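Local coordinates for RagA protein (Porphyromonas gingivalis, PDB 6SLN), which probably serves as a TonB-dependent receptor of the outer membrane, a plugged beta-barrel that takes up substrates into the periplasm, at residues A[220-225]-A[313-318]; A[331-336]-A[347-352]. All coordinates share one frame; numbering follows the deposited sequence.

Contact 1: residues A[220-225]-A[313-318]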
loop_
_atom_site.group_PDB
_atom_site.type_symbol
_atom_site.label_atom_id
_atom_site.label_comp_id
_atom_site.label_asym_id
_atom_site.label_seq_id
_atom_site.Cartn_x
_atom_site.Cartn_y
_atom_site.Cartn_z
ATOM N N THR A 220 25.103 25.415 22.516
ATOM C CA THR A 220 25.484 26.074 21.281
ATOM C C THR A 220 24.281 26.194 20.363
ATOM O O THR A 220 23.513 25.241 20.216
ATOM C CB THR A 220 26.605 25.313 20.600
ATOM O OG1 THR A 220 27.705 25.247 21.514
ATOM C CG2 THR A 220 27.023 26.061 19.338
ATOM N N PHE A 221 24.102 27.368 19.773
ATOM C CA PHE A 221 23.014 27.609 18.841
ATOM C C PHE A 221 23.623 28.073 17.535
ATOM O O PHE A 221 24.416 29.015 17.524
ATOM C CB PHE A 221 22.015 28.652 19.377
ATOM C CG PHE A 221 20.992 29.103 18.358
ATOM C CD1 PHE A 221 19.831 28.381 18.157
ATOM C CD2 PHE A 221 21.191 30.251 17.607
ATOM C CE1 PHE A 221 18.881 28.794 17.220
ATOM C CE2 PHE A 221 20.251 30.666 16.673
ATOM C CZ PHE A 221 19.093 29.931 16.487
ATOM N N ASN A 222 23.268 27.402 16.449
ATOM C CA ASN A 222 23.715 27.767 15.117
ATOM C C ASN A 222 22.505 28.032 14.241
ATOM O O ASN A 222 21.493 27.332 14.329
ATOM C CB ASN A 222 24.580 26.675 14.466
ATOM C CG ASN A 222 25.741 26.247 15.331
ATOM O OD1 ASN A 222 26.669 27.018 15.585
ATOM N ND2 ASN A 222 25.705 24.998 15.777
ATOM N N ALA A 223 22.622 29.047 13.400
ATOM C CA ALA A 223 21.562 29.418 12.482
ATOM C C ALA A 223 22.242 29.983 11.252
ATOM O O ALA A 223 23.205 30.747 11.368
ATOM C CB ALA A 223 20.600 30.438 13.106
ATOM N N SER A 224 21.758 29.592 10.080
ATOM C CA SER A 224 22.355 30.084 8.851
ATOM C C SER A 224 21.299 30.137 7.763
ATOM O O SER A 224 20.387 29.309 7.729
ATOM C CB SER A 224 23.535 29.206 8.420
ATOM O OG SER A 224 23.086 28.022 7.783
ATOM N N TYR A 225 21.417 31.132 6.892
ATOM C CA TYR A 225 20.544 31.269 5.742
ATOM C C TYR A 225 21.414 31.574 4.542
ATOM O O TYR A 225 22.413 32.292 4.656
ATOM C CB TYR A 225 19.487 32.387 5.925
ATOM C CG TYR A 225 18.567 32.554 4.731
ATOM C CD1 TYR A 225 18.905 33.404 3.695
ATOM C CD2 TYR A 225 17.369 31.849 4.636
ATOM C CE1 TYR A 225 18.079 33.559 2.593
ATOM C CE2 TYR A 225 16.530 31.996 3.530
ATOM C CZ TYR A 225 16.897 32.859 2.513
ATOM O OH TYR A 225 16.097 33.032 1.403
ATOM N N GLN A 313 19.177 26.526 7.906
ATOM C CA GLN A 313 19.363 25.491 8.915
ATOM C C GLN A 313 19.583 26.102 10.297
ATOM O O GLN A 313 20.275 27.117 10.444
ATOM C CB GLN A 313 20.525 24.548 8.551
ATOM C CG GLN A 313 21.950 25.079 8.786
ATOM C CD GLN A 313 23.029 24.156 8.205
ATOM O OE1 GLN A 313 23.646 23.366 8.926
ATOM N NE2 GLN A 313 23.255 24.253 6.894
ATOM N N GLY A 314 18.979 25.465 11.304
ATOM C CA GLY A 314 19.151 25.828 12.691
ATOM C C GLY A 314 19.634 24.640 13.508
ATOM O O GLY A 314 19.818 23.536 12.995
ATOM N N ASP A 315 19.789 24.880 14.809
ATOM C CA ASP A 315 20.675 24.037 15.596
ATOM C C ASP A 315 20.727 24.413 17.068
ATOM O O ASP A 315 20.936 25.588 17.388
ATOM C CB ASP A 315 22.074 24.173 15.030
ATOM C CG ASP A 315 22.749 22.900 14.926
ATOM O OD1 ASP A 315 22.227 21.958 15.540
ATOM O OD2 ASP A 315 23.774 22.840 14.230
ATOM N N ILE A 316 20.587 23.451 17.977
ATOM C CA ILE A 316 20.893 23.744 19.378
ATOM C C ILE A 316 21.444 22.474 20.014
ATOM O O ILE A 316 20.933 21.378 19.770
ATOM C CB ILE A 316 19.685 24.347 20.154
ATOM C CG1 ILE A 316 20.115 24.881 21.516
ATOM C CG2 ILE A 316 18.535 23.382 20.336
ATOM C CD1 ILE A 316 19.503 26.216 21.838
ATOM N N SER A 317 22.532 22.627 20.779
ATOM C CA SER A 317 23.272 21.532 21.388
ATOM C C SER A 317 23.296 21.692 22.895
ATOM O O SER A 317 23.380 22.812 23.414
ATOM C CB SER A 317 24.735 21.465 20.907
ATOM O OG SER A 317 24.833 21.391 19.502
ATOM N N PHE A 318 23.269 20.557 23.585
ATOM C CA PHE A 318 23.494 20.504 25.018
ATOM C C PHE A 318 24.531 19.421 25.271
ATOM O O PHE A 318 24.465 18.344 24.665
ATOM C CB PHE A 318 22.183 20.240 25.758
ATOM C CG PHE A 318 21.113 21.239 25.430
ATOM C CD1 PHE A 318 21.077 22.466 26.071
ATOM C CD2 PHE A 318 20.183 20.986 24.436
ATOM C CE1 PHE A 318 20.115 23.404 25.754
ATOM C CE2 PHE A 318 19.212 21.923 24.116
ATOM C CZ PHE A 318 19.183 23.131 24.774
#

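Contact 2: residues A[331-336]-A[347-352]. With C8E ((hydroxyethyloxy)tri(ethyloxy)octane), chain J; C8E ((hydroxyethyloxy)tri(ethyloxy)octane), chain I.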
loop_
_atom_site.group_PDB
_atom_site.type_symbol
_atom_site.label_atom_id
_atom_site.label_comp_id
_atom_site.label_asym_id
_atom_site.label_seq_id
_atom_site.Cartn_x
_atom_site.Cartn_y
_atom_site.Cartn_z
ATOM N N ILE A 331 19.004 19.112 18.723
ATOM C CA ILE A 331 17.878 19.179 17.796
ATOM C C ILE A 331 18.214 20.215 16.735
ATOM O O ILE A 331 18.852 21.232 17.030
ATOM C CB ILE A 331 16.535 19.505 18.488
ATOM C CG1 ILE A 331 16.583 20.850 19.201
ATOM C CG2 ILE A 331 16.162 18.420 19.477
ATOM C CD1 ILE A 331 15.384 21.092 20.091
ATOM N N GLY A 332 17.804 19.946 15.496
ATOM C CA GLY A 332 18.175 20.809 14.390
ATOM C C GLY A 332 17.195 20.744 13.238
ATOM O O GLY A 332 16.338 19.861 13.149
ATOM N N TYR A 333 17.345 21.712 12.344
ATOM C CA TYR A 333 16.510 21.839 11.165
ATOM C C TYR A 333 17.420 22.109 9.978
ATOM O O TYR A 333 18.489 22.712 10.123
ATOM C CB TYR A 333 15.474 22.964 11.357
ATOM C CG TYR A 333 14.832 23.509 10.102
ATOM C CD1 TYR A 333 13.732 22.876 9.528
ATOM C CD2 TYR A 333 15.309 24.679 9.506
ATOM C CE1 TYR A 333 13.128 23.381 8.376
ATOM C CE2 TYR A 333 14.715 25.196 8.360
ATOM C CZ TYR A 333 13.618 24.545 7.795
ATOM O OH TYR A 333 13.014 25.054 6.650
ATOM N N PHE A 334 17.011 21.626 8.808
ATOM C CA PHE A 334 17.791 21.862 7.602
ATOM C C PHE A 334 16.857 21.792 6.412
ATOM O O PHE A 334 16.074 20.847 6.297
ATOM C CB PHE A 334 18.924 20.842 7.466
ATOM C CG PHE A 334 19.721 20.969 6.197
ATOM C CD1 PHE A 334 19.318 20.322 5.033
ATOM C CD2 PHE A 334 20.897 21.710 6.172
ATOM C CE1 PHE A 334 20.046 20.429 3.877
ATOM C CE2 PHE A 334 21.642 21.820 5.006
ATOM C CZ PHE A 334 21.210 21.179 3.860
ATOM N N ASP A 335 16.934 22.795 5.542
ATOM C CA ASP A 335 16.182 22.779 4.298
ATOM C C ASP A 335 17.081 23.301 3.198
ATOM O O ASP A 335 17.610 24.409 3.307
ATOM C CB ASP A 335 14.909 23.612 4.399
ATOM C CG ASP A 335 13.978 23.377 3.235
ATOM O OD1 ASP A 335 14.389 22.686 2.281
ATOM O OD2 ASP A 335 12.832 23.872 3.275
ATOM N N GLN A 336 17.260 22.503 2.151
ATOM C CA GLN A 336 18.021 22.910 0.977
ATOM C C GLN A 336 17.112 22.790 -0.231
ATOM O O GLN A 336 16.743 21.679 -0.623
ATOM C CB GLN A 336 19.273 22.056 0.811
ATOM C CG GLN A 336 20.113 22.423 -0.400
ATOM C CD GLN A 336 21.096 21.341 -0.763
ATOM O OE1 GLN A 336 21.374 20.446 0.035
ATOM N NE2 GLN A 336 21.612 21.396 -1.976
ATOM N N LYS A 347 14.812 18.261 3.182
ATOM C CA LYS A 347 14.516 18.835 4.485
ATOM C C LYS A 347 14.719 17.762 5.548
ATOM O O LYS A 347 14.365 16.598 5.339
ATOM C CB LYS A 347 13.081 19.392 4.556
ATOM C CG LYS A 347 12.516 19.900 3.230
ATOM C CD LYS A 347 11.275 20.779 3.445
ATOM C CE LYS A 347 10.667 21.239 2.116
ATOM N NZ LYS A 347 9.909 20.141 1.445
ATOM N N ARG A 348 15.295 18.144 6.682
ATOM C CA ARG A 348 15.392 17.224 7.804
ATOM C C ARG A 348 15.159 17.970 9.110
ATOM O O ARG A 348 15.508 19.147 9.239
ATOM C CB ARG A 348 16.750 16.492 7.825
ATOM C CG ARG A 348 17.856 17.191 8.612
ATOM C CD ARG A 348 19.003 16.230 8.934
ATOM N NE ARG A 348 20.130 16.393 8.025
ATOM C CZ ARG A 348 20.996 17.402 8.066
ATOM N NH1 ARG A 348 20.884 18.356 8.973
ATOM N NH2 ARG A 348 21.981 17.457 7.188
ATOM N N TYR A 349 14.522 17.277 10.054
ATOM C CA TYR A 349 14.400 17.687 11.450
ATOM C C TYR A 349 15.103 16.625 12.289
ATOM O O TYR A 349 14.632 15.486 12.370
ATOM C CB TYR A 349 12.938 17.819 11.868
ATOM C CG TYR A 349 12.104 18.724 10.988
ATOM C CD1 TYR A 349 11.679 18.305 9.736
ATOM C CD2 TYR A 349 11.728 19.995 11.413
ATOM C CE1 TYR A 349 10.918 19.125 8.930
ATOM C CE2 TYR A 349 10.963 20.815 10.611
ATOM C CZ TYR A 349 10.561 20.372 9.370
ATOM O OH TYR A 349 9.799 21.174 8.554
ATOM N N SER A 350 16.220 16.994 12.914
ATOM C CA SER A 350 17.093 16.039 13.578
ATOM C C SER A 350 16.890 16.048 15.083
ATOM O O SER A 350 16.650 17.088 15.696
ATOM C CB SER A 350 18.567 16.345 13.307
ATOM O OG SER A 350 18.778 16.839 12.006
ATOM N N GLY A 351 17.039 14.877 15.676
ATOM C CA GLY A 351 17.269 14.790 17.100
ATOM C C GLY A 351 18.379 13.799 17.379
ATOM O O GLY A 351 18.479 12.758 16.715
ATOM N N ARG A 352 19.236 14.110 18.345
ATOM C CA ARG A 352 20.247 13.160 18.769
ATOM C C ARG A 352 20.428 13.256 20.272
ATOM O O ARG A 352 20.543 14.356 20.820
ATOM C CB ARG A 352 21.588 13.410 18.073
ATOM C CG ARG A 352 22.785 12.927 18.914
ATOM C CD ARG A 352 24.111 13.096 18.202
ATOM N NE ARG A 352 24.105 12.431 16.903
ATOM C CZ ARG A 352 24.126 11.112 16.743
ATOM N NH1 ARG A 352 24.172 10.315 17.810
ATOM N NH2 ARG A 352 24.109 10.591 15.517
HETATM C C1 C8E J . 16.883 16.665 23.521
HETATM C C2 C8E J . 16.163 15.857 22.437
HETATM C C3 C8E J . 16.850 14.528 22.052
HETATM C C4 C8E J . 16.093 13.814 20.914
HETATM C C5 C8E J . 16.765 12.542 20.392
HETATM C C6 C8E J . 15.798 11.602 19.662
HETATM C C7 C8E J . 16.545 10.473 18.945
HETATM C C8 C8E J . 15.627 9.529 18.161
HETATM O O9 C8E J . 15.474 8.297 18.849
HETATM C C10 C8E J . 14.435 7.465 18.347
HETATM C C11 C8E J . 13.449 7.074 19.454
HETATM O O12 C8E J . 13.664 5.794 20.018
HETATM C C13 C8E J . 13.731 5.827 21.439
HETATM C C14 C8E J . 14.214 4.499 22.045
HETATM O O15 C8E J . 15.200 4.695 23.042
HETATM C C16 C8E J . 16.181 3.670 23.132
HETATM C C17 C8E J . 16.528 3.392 24.598
HETATM O O18 C8E J . 17.438 2.313 24.748
HETATM C C19 C8E J . 18.704 2.661 25.281
HETATM C C20 C8E J . 19.170 1.657 26.345
HETATM O O21 C8E J . 20.574 1.438 26.278
HETATM C C1 C8E I . 13.608 21.392 15.092
HETATM C C2 C8E I . 12.933 20.466 16.106
HETATM C C3 C8E I . 13.625 19.105 16.244
HETATM C C4 C8E I . 12.620 17.952 16.420
HETATM C C5 C8E I . 13.139 16.631 15.834
HETATM C C6 C8E I . 12.766 15.369 16.622
HETATM C C7 C8E I . 13.095 14.094 15.831
HETATM C C8 C8E I . 12.096 12.963 16.114
HETATM O O9 C8E I . 12.037 12.031 15.046
HETATM C C10 C8E I . 12.129 10.669 15.436
HETATM C C11 C8E I . 11.504 9.754 14.373
HETATM O O12 C8E I . 11.454 8.394 14.788
HETATM C C13 C8E I . 10.516 7.581 14.088
HETATM C C14 C8E I . 11.054 6.143 13.982
HETATM O O15 C8E I . 10.103 5.127 13.703
HETATM C C16 C8E I . 9.983 4.191 14.769
HETATM C C17 C8E I . 11.327 3.729 15.370
HETATM O O18 C8E I . 11.189 3.048 16.621
HETATM C C19 C8E I . 12.360 2.378 17.068
HETATM C C20 C8E I . 12.025 1.346 18.151
HETATM O O21 C8E I . 13.162 0.815 18.812
#

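Contact 1: residues A[220-225]-A[313-318]
Asn-222 and Asp-315 run side by side off neighbouring strands, and the amide ND2 of Asn-222 gives a hydrogen bond to Asp-315 OD2 at 3.3 Å. ND2 meets OD2 from above the carboxylate plane, 58° out of it, and the two flat groups are turned steeply against each other. Asn-222 holds CG beside its own backbone N, opposite the carbonyl carbon (chi1 -53°), and the further turn about CB-CG presents ND2 to the acid. The other ends of both groups are held too: Asn-222 OD1 accepts from Gln-994 on strand 986-996, and Asp-315 OD1 from Asn-176 of the plug region. Strand 218-230 pairs antiparallel with 309-322 here and with 986-996 on its other side, where the first and last strands close the TonB-dependent receptor barrel. On the same face as the Asn-Asp pair, Ser-224 OG sits 3.3 Å from Gln-313 CG, touching the aliphatic part of that chain. The opposite face is apolar. Phe-221 swings its ring away from its backbone N (chi1 171°), so that the ring lies obliquely by the carbonyl oxygen of Asp-315, while its CB packs loosely on Ile-316 CD1 at 4.3 Å. Backbone bonds tie the two ends of the ladder: Ser-317 N to Thr-220 O at 2.8 Å, and Ser-224 N to Gln-313 O at 2.9 Å.

Contact 2: residues A[331-336]-A[347-352]
Tyr-333 turns its ring away from its own backbone N (chi1 162°), whereas Tyr-349, its non-hydrogen-bonded partner on the next strand, keeps CG beside the backbone N (chi1 -54°); the register puts both on one face, and these torsions lay the rings alongside each other. Tyr-333 CD1 comes to 3.6 Å from Tyr-349 CE2, which lies at the edge of the Tyr-333 ring, and the ring planes are oblique, 58° apart. Further along this face, Asp-335 and Lys-347 also lie alongside each other. Here the carboxylate rests on the methylene chain, with Asp-335 OD2 3.5 Å from Lys-347 CD, while the ammonium group carries on past it to Asn-345 OD1. On the other face, Arg-348 bends its chain back so that its guanidinium meets Phe-334: NH1 is 3.5 Å from Phe-334 CB, and NH2 lies over one face of the ring near its rim. Arg-348 NE donates a hydrogen bond to Ala-173 O in the plug region. The backbones form the regular antiparallel ladder of a barrel hairpin, 325-337 with 345-360, including Arg-348 N to Phe-334 O at 2.8 Å. C8E of chain I reaches 3.7 Å from Ile-331 CB with its C3, and C8E of chain J passes over Gly-351. Detergent thus covers the tyrosine face at Ile-331, Tyr-349 and Gly-351, where membrane lipid would probably lie, the Asp-335/Lys-347 pair sits further along it, and the inward arginine ties the barrel wall to the plug.

Contact 1 and contact 2 are successive steps round the barrel wall, their centres 10 Å apart. Strand 309-322 of contact 1 is followed in the chain, and flanked in the barrel wall, by strand 325-337 of contact 2, so the four segments stand in one antiparallel row. Probable backbone hydrogen bonds join them: Ile-316 N to Ile-331 O and Gly-314 N to Tyr-333 O, both 3.0 Å. The inner faces also continue across the shared strand boundary, where Gln-313 packs on Phe-334. Detergent lies directly against contact 2, while the side chain of Ile-316 in contact 1 is about 7 Å from a bound C8E molecule.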